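O-methyltransferase (Coxiella burnetii, PDB 3TR6) probably transfers a methyl group from S-adenosylmethionine to an oxygen atom of its substrate, and holds S-adenosylhomocysteine and a nickel ion in this structure. Local coordinates at residues 206-211 with 220-225; 59-64 with 83-88; 175-180 with 189-194; 155-160 with 202-207. All blocks are in the same frame, centred on the assembly; numbering follows the deposited sequence.

From the N terminus, contact 2 comes first: it closes the short excursion through strand 67-71 and helix 77-83, setting the end of helix 50-63 against the loop before strand 91-96. Much later, contact 4 opens on helix 153-163 and closes just after helix 189-203. Within that span lies contact 3, which folds the loop after strand 168-173 back onto the start of helix 189-203. Contact 1 begins on the same residues, Arg206 and Val207, where contact 4 ends, and closes the C-terminal hairpin. None of the four cross. Contact 1 touches each of the others: Leu220 meets Leu59, Leu211 meets Val175 and Leu176, and Ala221 meets Tyr157.

Contact 1 of 4, residues 206-211 with 220-225; sequences RVDMIL and LARKKS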
# COMPACT_ATOMS: atom_id res chain seq x y z
N ARG A 206 -17.44 3.72 -7.90
CA ARG A 206 -16.74 3.40 -9.14
C ARG A 206 -15.35 2.84 -8.85
O ARG A 206 -14.66 2.35 -9.75
CB ARG A 206 -16.61 4.66 -9.99
CG ARG A 206 -17.93 5.29 -10.34
CD ARG A 206 -17.73 6.61 -11.05
NE ARG A 206 -17.20 7.63 -10.15
CZ ARG A 206 -16.96 8.89 -10.50
NH1 ARG A 206 -17.20 9.28 -11.75
NH2 ARG A 206 -16.48 9.74 -9.62
N VAL A 207 -14.95 2.91 -7.58
CA VAL A 207 -13.61 2.51 -7.18
C VAL A 207 -13.59 1.69 -5.90
O VAL A 207 -14.55 1.71 -5.12
CB VAL A 207 -12.71 3.75 -6.94
CG1 VAL A 207 -12.57 4.56 -8.21
CG2 VAL A 207 -13.27 4.60 -5.82
N ASP A 208 -12.51 0.95 -5.70
CA ASP A 208 -12.16 0.41 -4.39
C ASP A 208 -10.99 1.25 -3.90
O ASP A 208 -10.09 1.57 -4.67
CB ASP A 208 -11.75 -1.06 -4.49
CG ASP A 208 -12.93 -1.97 -4.79
OD1 ASP A 208 -14.01 -1.77 -4.19
OD2 ASP A 208 -12.78 -2.89 -5.62
N MSE A 209 -11.01 1.62 -2.63
CA MSE A 209 -10.00 2.56 -2.14
C MSE A 209 -9.41 2.24 -0.78
O MSE A 209 -9.84 1.31 -0.09
CB MSE A 209 -10.55 3.99 -2.17
CG MSE A 209 -11.83 4.21 -1.37
SE MSE A 209 -11.50 4.52 0.53
CE MSE A 209 -10.63 6.27 0.42
N ILE A 210 -8.40 3.02 -0.41
CA ILE A 210 -7.73 2.89 0.87
C ILE A 210 -6.96 4.18 1.09
O ILE A 210 -6.52 4.81 0.12
CB ILE A 210 -6.77 1.69 0.87
CG1 ILE A 210 -6.36 1.31 2.30
CG2 ILE A 210 -5.55 1.98 0.03
CD1 ILE A 210 -7.46 0.66 3.10
N LEU A 211 -6.82 4.60 2.34
CA LEU A 211 -6.03 5.78 2.65
C LEU A 211 -4.82 5.41 3.49
O LEU A 211 -4.94 5.08 4.67
CB LEU A 211 -6.89 6.83 3.36
CG LEU A 211 -6.39 8.27 3.36
CD1 LEU A 211 -7.50 9.21 3.81
CD2 LEU A 211 -5.14 8.45 4.21
N LEU A 220 -5.48 5.60 -2.38
CA LEU A 220 -5.42 4.77 -3.57
C LEU A 220 -6.84 4.39 -3.98
O LEU A 220 -7.62 3.93 -3.16
CB LEU A 220 -4.59 3.52 -3.32
CG LEU A 220 -3.20 3.76 -2.75
CD1 LEU A 220 -2.49 2.44 -2.47
CD2 LEU A 220 -2.38 4.63 -3.68
N ALA A 221 -7.16 4.61 -5.25
CA ALA A 221 -8.48 4.28 -5.78
C ALA A 221 -8.35 3.43 -7.04
O ALA A 221 -7.91 3.92 -8.08
CB ALA A 221 -9.27 5.54 -6.05
N ARG A 222 -8.74 2.16 -6.94
CA ARG A 222 -8.72 1.26 -8.08
C ARG A 222 -10.04 1.32 -8.84
O ARG A 222 -11.11 1.12 -8.27
CB ARG A 222 -8.45 -0.17 -7.62
CG ARG A 222 -8.41 -1.19 -8.73
CD ARG A 222 -8.32 -2.61 -8.19
NE ARG A 222 -8.31 -3.59 -9.27
CZ ARG A 222 -9.40 -4.11 -9.81
NH1 ARG A 222 -10.60 -3.75 -9.37
NH2 ARG A 222 -9.29 -4.99 -10.80
N LYS A 223 -9.96 1.60 -10.14
CA LYS A 223 -11.15 1.66 -10.99
C LYS A 223 -11.77 0.28 -11.17
O LYS A 223 -11.15 -0.62 -11.75
CB LYS A 223 -10.78 2.27 -12.35
CG LYS A 223 -11.98 2.54 -13.25
CD LYS A 223 -11.54 3.14 -14.58
CE LYS A 223 -12.74 3.45 -15.47
NZ LYS A 223 -12.33 3.94 -16.81
N LYS A 224 -12.99 0.11 -10.68
CA LYS A 224 -13.68 -1.18 -10.70
C LYS A 224 -14.11 -1.62 -12.10
O LYS A 224 -14.24 -0.80 -13.02
CB LYS A 224 -14.89 -1.18 -9.76
CG LYS A 224 -14.53 -1.01 -8.31
CD LYS A 224 -15.57 -1.63 -7.39
CE LYS A 224 -16.90 -0.89 -7.46
NZ LYS A 224 -17.74 -1.17 -6.26
N SER A 225 -14.35 -2.92 -12.24
CA SER A 225 -14.81 -3.51 -13.50
C SER A 225 -16.22 -3.04 -13.85
O SER A 225 -17.02 -2.73 -12.96
CB SER A 225 -14.77 -5.04 -13.41
OG SER A 225 -13.58 -5.50 -12.77
OXT SER A 225 -16.61 -2.95 -15.02
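Asp208 and Arg222 face each other as a hydrogen-bonded pair of the antiparallel hairpin, with Asp208 N to Arg222 O at 2.9 Å and Arg222 N to Asp208 O at 2.7 Å. Ile210 and Leu220 repeat this pair of hydrogen bonds two residues along. A fifth bond, Lys224 N to Arg206 O at 2.9 Å, carries the ladder just past the regular strands, whose axes run at 166°.

Apolar contacts line both faces. On one, Ala221 CB sits 4.0 Å from Val207 CB. Selenomethionine Met209 shares that face, but its bent chain turns away. On the other, Ile210 and Leu220 lie side by side, pointing the same way. Ile210 sends CG1 away, anti to its own N (chi1 -164°), so the branch CG2 makes the touch, 3.8 Å from Leu220 CB.

The charged groups meet more loosely. Lys224 crosses Asp208 at about a right angle, laying CD 3.5 Å from Asp208 OD2. Its NZ stays 4.3 Å from Asp208 OD1, too far for a salt bridge.

Strand 218-223 runs antiparallel between strand 168-173 and edge strand 207-212, the C-terminal hairpin of the Rossmann-like methyltransferase fold (order 3-2-1-4-5-7-6). Val207 packs on Leu161 of helix 153-163, Met209 on Val201 of helix 189-203, and Arg25 and Gln54 of the second subunit bond to Val207 O and Met209 O.

Contact 2 of 4, residues 59-64 with 83-88; sequences LVKLMQ and GLALPK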
# COMPACT_ATOMS: atom_id res chain seq x y z
N LEU A 59 4.20 -0.03 -6.37
CA LEU A 59 2.92 -0.20 -7.06
C LEU A 59 3.10 -0.37 -8.57
O LEU A 59 2.41 -1.17 -9.19
CB LEU A 59 1.99 0.97 -6.76
CG LEU A 59 1.50 1.07 -5.32
CD1 LEU A 59 0.64 2.31 -5.13
CD2 LEU A 59 0.74 -0.18 -4.93
N VAL A 60 4.01 0.41 -9.14
CA VAL A 60 4.34 0.28 -10.56
C VAL A 60 4.79 -1.15 -10.86
O VAL A 60 4.41 -1.74 -11.87
CB VAL A 60 5.43 1.28 -10.98
CG1 VAL A 60 5.99 0.91 -12.36
CG2 VAL A 60 4.90 2.70 -10.98
N LYS A 61 5.62 -1.71 -9.98
CA LYS A 61 6.13 -3.05 -10.18
C LYS A 61 5.05 -4.13 -10.01
O LYS A 61 4.99 -5.08 -10.79
CB LYS A 61 7.31 -3.32 -9.25
CG LYS A 61 8.58 -2.56 -9.63
CD LYS A 61 9.70 -2.81 -8.63
CE LYS A 61 11.06 -2.79 -9.31
NZ LYS A 61 11.82 -1.53 -9.06
N LEU A 62 4.19 -3.97 -9.01
CA LEU A 62 3.14 -4.94 -8.75
C LEU A 62 2.14 -5.01 -9.90
O LEU A 62 1.69 -6.08 -10.29
CB LEU A 62 2.42 -4.64 -7.44
CG LEU A 62 3.13 -5.08 -6.16
CD1 LEU A 62 2.44 -4.49 -4.94
CD2 LEU A 62 3.18 -6.60 -6.07
N MSE A 63 1.78 -3.84 -10.43
CA MSE A 63 0.83 -3.78 -11.53
C MSE A 63 1.51 -4.01 -12.85
O MSE A 63 0.85 -4.25 -13.86
CB MSE A 63 0.14 -2.42 -11.55
CG MSE A 63 -0.52 -2.05 -10.25
SE MSE A 63 -1.34 -0.31 -10.36
CE MSE A 63 -2.83 -0.72 -11.56
N GLN A 64 2.84 -3.96 -12.85
CA GLN A 64 3.60 -3.95 -14.08
C GLN A 64 3.02 -2.85 -14.97
O GLN A 64 2.63 -3.09 -16.11
CB GLN A 64 3.51 -5.30 -14.78
CG GLN A 64 4.84 -5.85 -15.21
CD GLN A 64 5.73 -6.17 -14.04
OE1 GLN A 64 5.47 -7.10 -13.28
NE2 GLN A 64 6.79 -5.39 -13.87
N GLY A 83 9.49 6.21 -12.59
CA GLY A 83 10.21 5.94 -13.82
C GLY A 83 11.20 4.80 -13.68
O GLY A 83 11.30 3.95 -14.57
N LEU A 84 11.92 4.76 -12.57
CA LEU A 84 12.91 3.72 -12.33
C LEU A 84 12.29 2.33 -12.15
O LEU A 84 12.97 1.32 -12.32
CB LEU A 84 13.77 4.07 -11.11
CG LEU A 84 14.69 5.27 -11.25
CD1 LEU A 84 15.16 5.76 -9.89
CD2 LEU A 84 15.88 4.94 -12.15
N ALA A 85 11.01 2.30 -11.80
CA ALA A 85 10.33 1.03 -11.55
C ALA A 85 9.63 0.51 -12.80
O ALA A 85 9.22 -0.65 -12.85
CB ALA A 85 9.35 1.17 -10.40
N LEU A 86 9.50 1.37 -13.80
CA LEU A 86 8.86 1.02 -15.07
C LEU A 86 9.49 -0.20 -15.71
O LEU A 86 10.72 -0.35 -15.72
CB LEU A 86 8.95 2.19 -16.05
CG LEU A 86 7.96 3.34 -15.90
CD1 LEU A 86 8.33 4.47 -16.85
CD2 LEU A 86 6.53 2.87 -16.15
N PRO A 87 8.65 -1.10 -16.25
CA PRO A 87 9.16 -2.21 -17.06
C PRO A 87 9.77 -1.69 -18.35
O PRO A 87 9.56 -0.52 -18.69
CB PRO A 87 7.91 -3.05 -17.33
CG PRO A 87 6.76 -2.13 -17.12
CD PRO A 87 7.19 -1.16 -16.07
N LYS A 88 10.52 -2.53 -19.07
CA LYS A 88 11.30 -2.09 -20.22
C LYS A 88 10.49 -1.28 -21.24
O LYS A 88 11.01 -0.35 -21.85
CB LYS A 88 11.96 -3.27 -20.92
CG LYS A 88 10.99 -4.21 -21.62
CD LYS A 88 11.71 -5.17 -22.56
CE LYS A 88 12.42 -4.42 -23.69
NZ LYS A 88 13.06 -5.35 -24.67
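Val60 and Lys61 pack on Ala85 in a mainly apolar contact between the last turn of helix 50-63 and the loop that leads from helix 77-83 to strand 91-96. Val60 does most of the work through one methyl. With CG1 anti to the backbone N (chi1 167°), that branch reaches across to lie 3.6 Å from Ala85 O and 3.9 Å from Ala85 CB. The same methyl is flanked more distantly by Leu86, whose CD2 is 4.3 Å from Val60 CG1, and by the CD of Pro87.

Lys61 arches over the alanine methyl. Its CG lies 3.9 Å from Ala85 CB, and bends at chi3 and chi4 bring NZ back to the same distance from that methyl. The ammonium also forms a long, weak ion pair with Asp208 of the second subunit.

At the end of the helix, Gln64 NE2 comes 4.3 Å from Pro87 CB, while its OE1 accepts a weak hydrogen bond from Arg222 of the second subunit. Gln64 has positive phi (52°) and is the C-prime residue of a Schellman motif, with Ala65 N bonded to Val60 O and Gln64 N weakly to Lys61 O. That motif turns the chain toward strand 67-71. The helix before the first strand, packed against the loop that follows the helix after it, fits the Rossmann-like fold of S-adenosylmethionine-dependent methyltransferases.

Contact 3 of 4, residues 175-180 with 189-194; sequences VLRRGQ and ENNQLI
Arg177 lays one face of its guanidinium over the first turn of helix 189-203, with the backbone N of Asn191 above the centre of the group and 4.0 Å from its plane. The CB of Asn190 lies over the same face, 3.5 Å from Arg177 NH1. The two asparagine amides do not stack on it: their planes stand 70° (Asn190) and 77° (Asn191) from the guanidinium. A bend at chi3 turns the end of the arginine along the helix, while its CD rests 3.9 Å from Ile194 CG1.

Asn191 reaches the turn at Gln180. Its CG is anti to the backbone N (chi1 -162°), which carries the amide to Gln180. There ND2 gives a weak hydrogen bond to Gln180 O at 3.3 Å, and OD1 lies 3.3 Å from Gln180 CB; OD1 is also close to Gln180 O, but these two acceptors do not bond. Ile194 uses its branched methyl for Val175, with CG2 3.6 Å from Val175 O.

The loop itself is tightly turned: Gln180 N bonds to Arg177 O at 2.9 Å, and Gly179 adopts backbone angles that call for glycine.

Val175 directly follows Asp173 and Asn174, two of the three protein residues of the nickel site, with Asp147 the third, and its carbonyl also accepts from Asn198 farther along helix 189-203. Asp216, just before strand 218-223, accepts from Arg178 N, and Leu176 packs on Leu15 of the second subunit.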
# COMPACT_ATOMS: atom_id res chain seq x y z
N VAL A 175 -3.87 14.16 1.21
CA VAL A 175 -5.27 14.06 1.61
C VAL A 175 -5.47 14.31 3.10
O VAL A 175 -6.60 14.46 3.56
CB VAL A 175 -5.88 12.69 1.23
CG1 VAL A 175 -6.11 12.60 -0.27
CG2 VAL A 175 -4.99 11.55 1.71
N LEU A 176 -4.38 14.34 3.86
CA LEU A 176 -4.47 14.56 5.31
C LEU A 176 -4.16 16.00 5.71
O LEU A 176 -4.55 16.45 6.79
CB LEU A 176 -3.57 13.58 6.08
CG LEU A 176 -3.99 12.11 6.01
CD1 LEU A 176 -3.07 11.23 6.86
CD2 LEU A 176 -5.44 11.94 6.45
N ARG A 177 -3.47 16.72 4.83
CA ARG A 177 -3.12 18.12 5.06
C ARG A 177 -2.47 18.35 6.43
O ARG A 177 -2.89 19.23 7.19
CB ARG A 177 -4.33 19.03 4.88
CG ARG A 177 -4.81 19.13 3.44
CD ARG A 177 -5.88 20.21 3.27
NE ARG A 177 -5.37 21.54 3.62
CZ ARG A 177 -4.82 22.37 2.74
NH1 ARG A 177 -4.69 22.02 1.47
NH2 ARG A 177 -4.39 23.56 3.14
N ARG A 178 -1.44 17.57 6.73
CA ARG A 178 -0.71 17.68 7.99
C ARG A 178 -1.62 17.67 9.22
O ARG A 178 -1.23 18.13 10.30
CB ARG A 178 0.19 18.93 8.00
CG ARG A 178 1.12 19.03 6.79
CD ARG A 178 2.27 20.00 7.03
NE ARG A 178 3.44 19.33 7.61
CZ ARG A 178 3.88 19.52 8.85
NH1 ARG A 178 3.27 20.37 9.66
NH2 ARG A 178 4.95 18.86 9.28
N GLY A 179 -2.83 17.15 9.06
CA GLY A 179 -3.76 17.02 10.17
C GLY A 179 -4.92 17.99 10.13
O GLY A 179 -5.96 17.73 10.74
N GLN A 180 -4.76 19.10 9.41
CA GLN A 180 -5.78 20.14 9.34
C GLN A 180 -7.13 19.60 8.92
O GLN A 180 -8.17 20.18 9.23
CB GLN A 180 -5.37 21.22 8.34
CG GLN A 180 -4.18 22.07 8.76
CD GLN A 180 -3.91 23.17 7.76
OE1 GLN A 180 -4.80 23.97 7.43
NE2 GLN A 180 -2.68 23.23 7.25
N GLU A 189 -10.08 27.71 2.51
CA GLU A 189 -10.64 27.27 1.23
C GLU A 189 -10.19 25.87 0.84
O GLU A 189 -11.01 24.99 0.56
CB GLU A 189 -10.29 28.27 0.13
CG GLU A 189 -10.43 27.73 -1.30
CD GLU A 189 -11.87 27.47 -1.70
OE1 GLU A 189 -12.75 27.45 -0.82
OE2 GLU A 189 -12.12 27.30 -2.92
N ASN A 190 -8.87 25.66 0.83
CA ASN A 190 -8.31 24.38 0.40
C ASN A 190 -8.64 23.22 1.34
O ASN A 190 -8.78 22.08 0.91
CB ASN A 190 -6.80 24.49 0.20
CG ASN A 190 -6.41 24.52 -1.26
OD1 ASN A 190 -7.27 24.59 -2.14
ND2 ASN A 190 -5.11 24.47 -1.53
N ASN A 191 -8.77 23.52 2.63
CA ASN A 191 -9.09 22.47 3.60
C ASN A 191 -10.50 21.94 3.40
O ASN A 191 -10.73 20.74 3.51
CB ASN A 191 -8.90 22.98 5.02
CG ASN A 191 -8.80 21.86 6.03
OD1 ASN A 191 -7.78 21.17 6.10
ND2 ASN A 191 -9.85 21.66 6.81
N GLN A 192 -11.44 22.83 3.10
CA GLN A 192 -12.81 22.42 2.85
C GLN A 192 -12.94 21.62 1.55
O GLN A 192 -13.78 20.73 1.45
CB GLN A 192 -13.74 23.63 2.83
CG GLN A 192 -14.09 24.17 4.22
CD GLN A 192 -14.97 23.22 5.02
OE1 GLN A 192 -14.53 22.64 6.01
NE2 GLN A 192 -16.21 23.06 4.58
N LEU A 193 -12.10 21.94 0.57
CA LEU A 193 -12.10 21.21 -0.70
C LEU A 193 -11.64 19.76 -0.52
O LEU A 193 -12.20 18.85 -1.13
CB LEU A 193 -11.20 21.90 -1.73
CG LEU A 193 -11.85 23.01 -2.56
CD1 LEU A 193 -10.95 23.37 -3.72
CD2 LEU A 193 -13.22 22.58 -3.06
N ILE A 194 -10.62 19.56 0.31
CA ILE A 194 -10.07 18.24 0.54
C ILE A 194 -10.97 17.40 1.45
O ILE A 194 -11.08 16.19 1.28
CB ILE A 194 -8.64 18.31 1.12
CG1 ILE A 194 -7.70 18.94 0.10
CG2 ILE A 194 -8.15 16.92 1.50
CD1 ILE A 194 -7.84 18.35 -1.30

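Contact 4 of 4, residues 155-160 with 202-207; sequences LYYEES and YKDERV
Tyr157 OH donates to Asp204 OD2 at 2.8 Å, meeting the oxygen on its anti side. That oxygen lies at the ring edge, in plane, and the two flat groups are turned 68° apart. The phenol reaches there because its CG is anti to the backbone N (chi1 175°), and its oxygen ends 3.7 Å from both CG1 and CG2 of Val207.

Next to it, Arg206 grips Glu158 end-on, both nitrogens on one oxygen: NH1 at 2.7 Å and NH2 at 2.8 Å from Glu158 OE2. NH2 meets the syn lone pair of OE2, NH1 comes nearly along its C-O axis, and the carboxylate and guanidinium planes are only 18° apart.

Asp204 grips the arginine side-on, along its NE and NH2 edge, sharing NH2 with Glu158. Asp204 OD1 takes Arg206 N at 2.9 Å in an Asx turn just after helix 189-203, and Arg206 NE at 2.9 Å, the two donors coming from opposite faces of the carboxylate. With Arg206 NH2 reaching Asp204 OD2 at 3.1 Å, the salt-bridge network runs Glu158, Arg206, Asp204. Four donated bonds on this buried carboxylate would favour its ionised form.

Farther out, Lys200 bridges to Glu158 OE1, and Phe197 meets the Tyr157 ring edge-to-face; both belong to helix 189-203. Asp204 O accepts from Arg25 of the second subunit. On helix 153-163, the adjacent Tyr156 turns to S-adenosylhomocysteine and bonds to Asp149.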
# COMPACT_ATOMS: atom_id res chain seq x y z
N LEU A 155 -11.26 17.66 -10.22
CA LEU A 155 -11.13 17.66 -11.67
C LEU A 155 -10.16 16.58 -12.14
O LEU A 155 -10.53 15.70 -12.91
CB LEU A 155 -10.67 19.02 -12.18
CG LEU A 155 -10.37 19.11 -13.68
CD1 LEU A 155 -11.62 18.81 -14.49
CD2 LEU A 155 -9.79 20.46 -14.04
N TYR A 156 -8.92 16.66 -11.66
CA TYR A 156 -7.88 15.68 -12.02
C TYR A 156 -8.30 14.25 -11.72
O TYR A 156 -7.99 13.33 -12.47
CB TYR A 156 -6.58 15.99 -11.28
CG TYR A 156 -5.99 17.34 -11.59
CD1 TYR A 156 -6.18 17.95 -12.82
CD2 TYR A 156 -5.22 18.01 -10.64
CE1 TYR A 156 -5.64 19.19 -13.10
CE2 TYR A 156 -4.67 19.24 -10.91
CZ TYR A 156 -4.88 19.83 -12.14
OH TYR A 156 -4.33 21.06 -12.40
N TYR A 157 -9.00 14.06 -10.61
CA TYR A 157 -9.49 12.75 -10.22
C TYR A 157 -10.50 12.26 -11.24
O TYR A 157 -10.40 11.14 -11.76
CB TYR A 157 -10.13 12.82 -8.83
CG TYR A 157 -10.79 11.54 -8.36
CD1 TYR A 157 -10.05 10.54 -7.75
CD2 TYR A 157 -12.16 11.35 -8.50
CE1 TYR A 157 -10.64 9.37 -7.31
CE2 TYR A 157 -12.77 10.18 -8.06
CZ TYR A 157 -12.00 9.19 -7.47
OH TYR A 157 -12.60 8.03 -7.03
N GLU A 158 -11.47 13.12 -11.54
CA GLU A 158 -12.54 12.80 -12.48
C GLU A 158 -11.97 12.46 -13.86
O GLU A 158 -12.43 11.53 -14.52
CB GLU A 158 -13.51 13.97 -12.58
CG GLU A 158 -14.96 13.56 -12.56
CD GLU A 158 -15.31 12.73 -11.34
OE1 GLU A 158 -14.91 13.13 -10.23
OE2 GLU A 158 -15.97 11.69 -11.50
N GLU A 159 -10.98 13.23 -14.28
CA GLU A 159 -10.32 13.00 -15.56
C GLU A 159 -9.49 11.72 -15.53
O GLU A 159 -9.41 10.99 -16.52
CB GLU A 159 -9.44 14.20 -15.93
CG GLU A 159 -10.22 15.48 -16.18
CD GLU A 159 -11.00 15.44 -17.48
OE1 GLU A 159 -10.43 15.82 -18.52
OE2 GLU A 159 -12.18 15.04 -17.46
N SER A 160 -8.86 11.46 -14.39
CA SER A 160 -8.01 10.28 -14.24
C SER A 160 -8.82 8.99 -14.30
O SER A 160 -8.31 7.95 -14.73
CB SER A 160 -7.21 10.35 -12.95
OG SER A 160 -6.20 11.35 -13.03
N TYR A 202 -14.58 8.30 -0.66
CA TYR A 202 -15.03 7.27 0.27
C TYR A 202 -16.40 6.71 -0.13
O TYR A 202 -16.70 5.53 0.10
CB TYR A 202 -15.07 7.83 1.69
CG TYR A 202 -15.61 6.87 2.73
CD1 TYR A 202 -14.98 5.66 2.97
CD2 TYR A 202 -16.75 7.18 3.46
CE1 TYR A 202 -15.47 4.78 3.91
CE2 TYR A 202 -17.25 6.30 4.40
CZ TYR A 202 -16.61 5.10 4.63
OH TYR A 202 -17.10 4.23 5.57
N LYS A 203 -17.23 7.55 -0.73
CA LYS A 203 -18.58 7.17 -1.13
C LYS A 203 -18.63 6.70 -2.58
O LYS A 203 -19.61 6.08 -3.00
CB LYS A 203 -19.56 8.33 -0.92
CG LYS A 203 -19.96 8.54 0.53
CD LYS A 203 -20.55 7.25 1.11
CE LYS A 203 -20.98 7.42 2.55
NZ LYS A 203 -21.51 6.15 3.12
N ASP A 204 -17.58 6.99 -3.34
CA ASP A 204 -17.55 6.67 -4.77
C ASP A 204 -17.56 5.16 -5.01
O ASP A 204 -16.63 4.45 -4.63
CB ASP A 204 -16.33 7.32 -5.42
CG ASP A 204 -16.33 7.18 -6.93
OD1 ASP A 204 -17.30 6.62 -7.47
OD2 ASP A 204 -15.36 7.64 -7.57
N GLU A 205 -18.61 4.68 -5.67
CA GLU A 205 -18.77 3.25 -5.93
C GLU A 205 -18.14 2.80 -7.24
O GLU A 205 -18.30 1.65 -7.65
CB GLU A 205 -20.25 2.86 -5.88
CG GLU A 205 -20.76 2.59 -4.48
CD GLU A 205 -22.27 2.50 -4.41
OE1 GLU A 205 -22.93 2.81 -5.43
OE2 GLU A 205 -22.81 2.12 -3.35
N ARG A 206 -17.44 3.72 -7.90
CA ARG A 206 -16.74 3.40 -9.14
C ARG A 206 -15.35 2.84 -8.85
O ARG A 206 -14.66 2.35 -9.75
CB ARG A 206 -16.61 4.66 -9.99
CG ARG A 206 -17.93 5.29 -10.34
CD ARG A 206 -17.73 6.61 -11.05
NE ARG A 206 -17.20 7.63 -10.15
CZ ARG A 206 -16.96 8.89 -10.50
NH1 ARG A 206 -17.20 9.28 -11.75
NH2 ARG A 206 -16.48 9.74 -9.62
N VAL A 207 -14.95 2.91 -7.58
CA VAL A 207 -13.61 2.51 -7.18
C VAL A 207 -13.59 1.69 -5.90
O VAL A 207 -14.55 1.71 -5.12
CB VAL A 207 -12.71 3.75 -6.94
CG1 VAL A 207 -12.57 4.56 -8.21
CG2 VAL A 207 -13.27 4.60 -5.82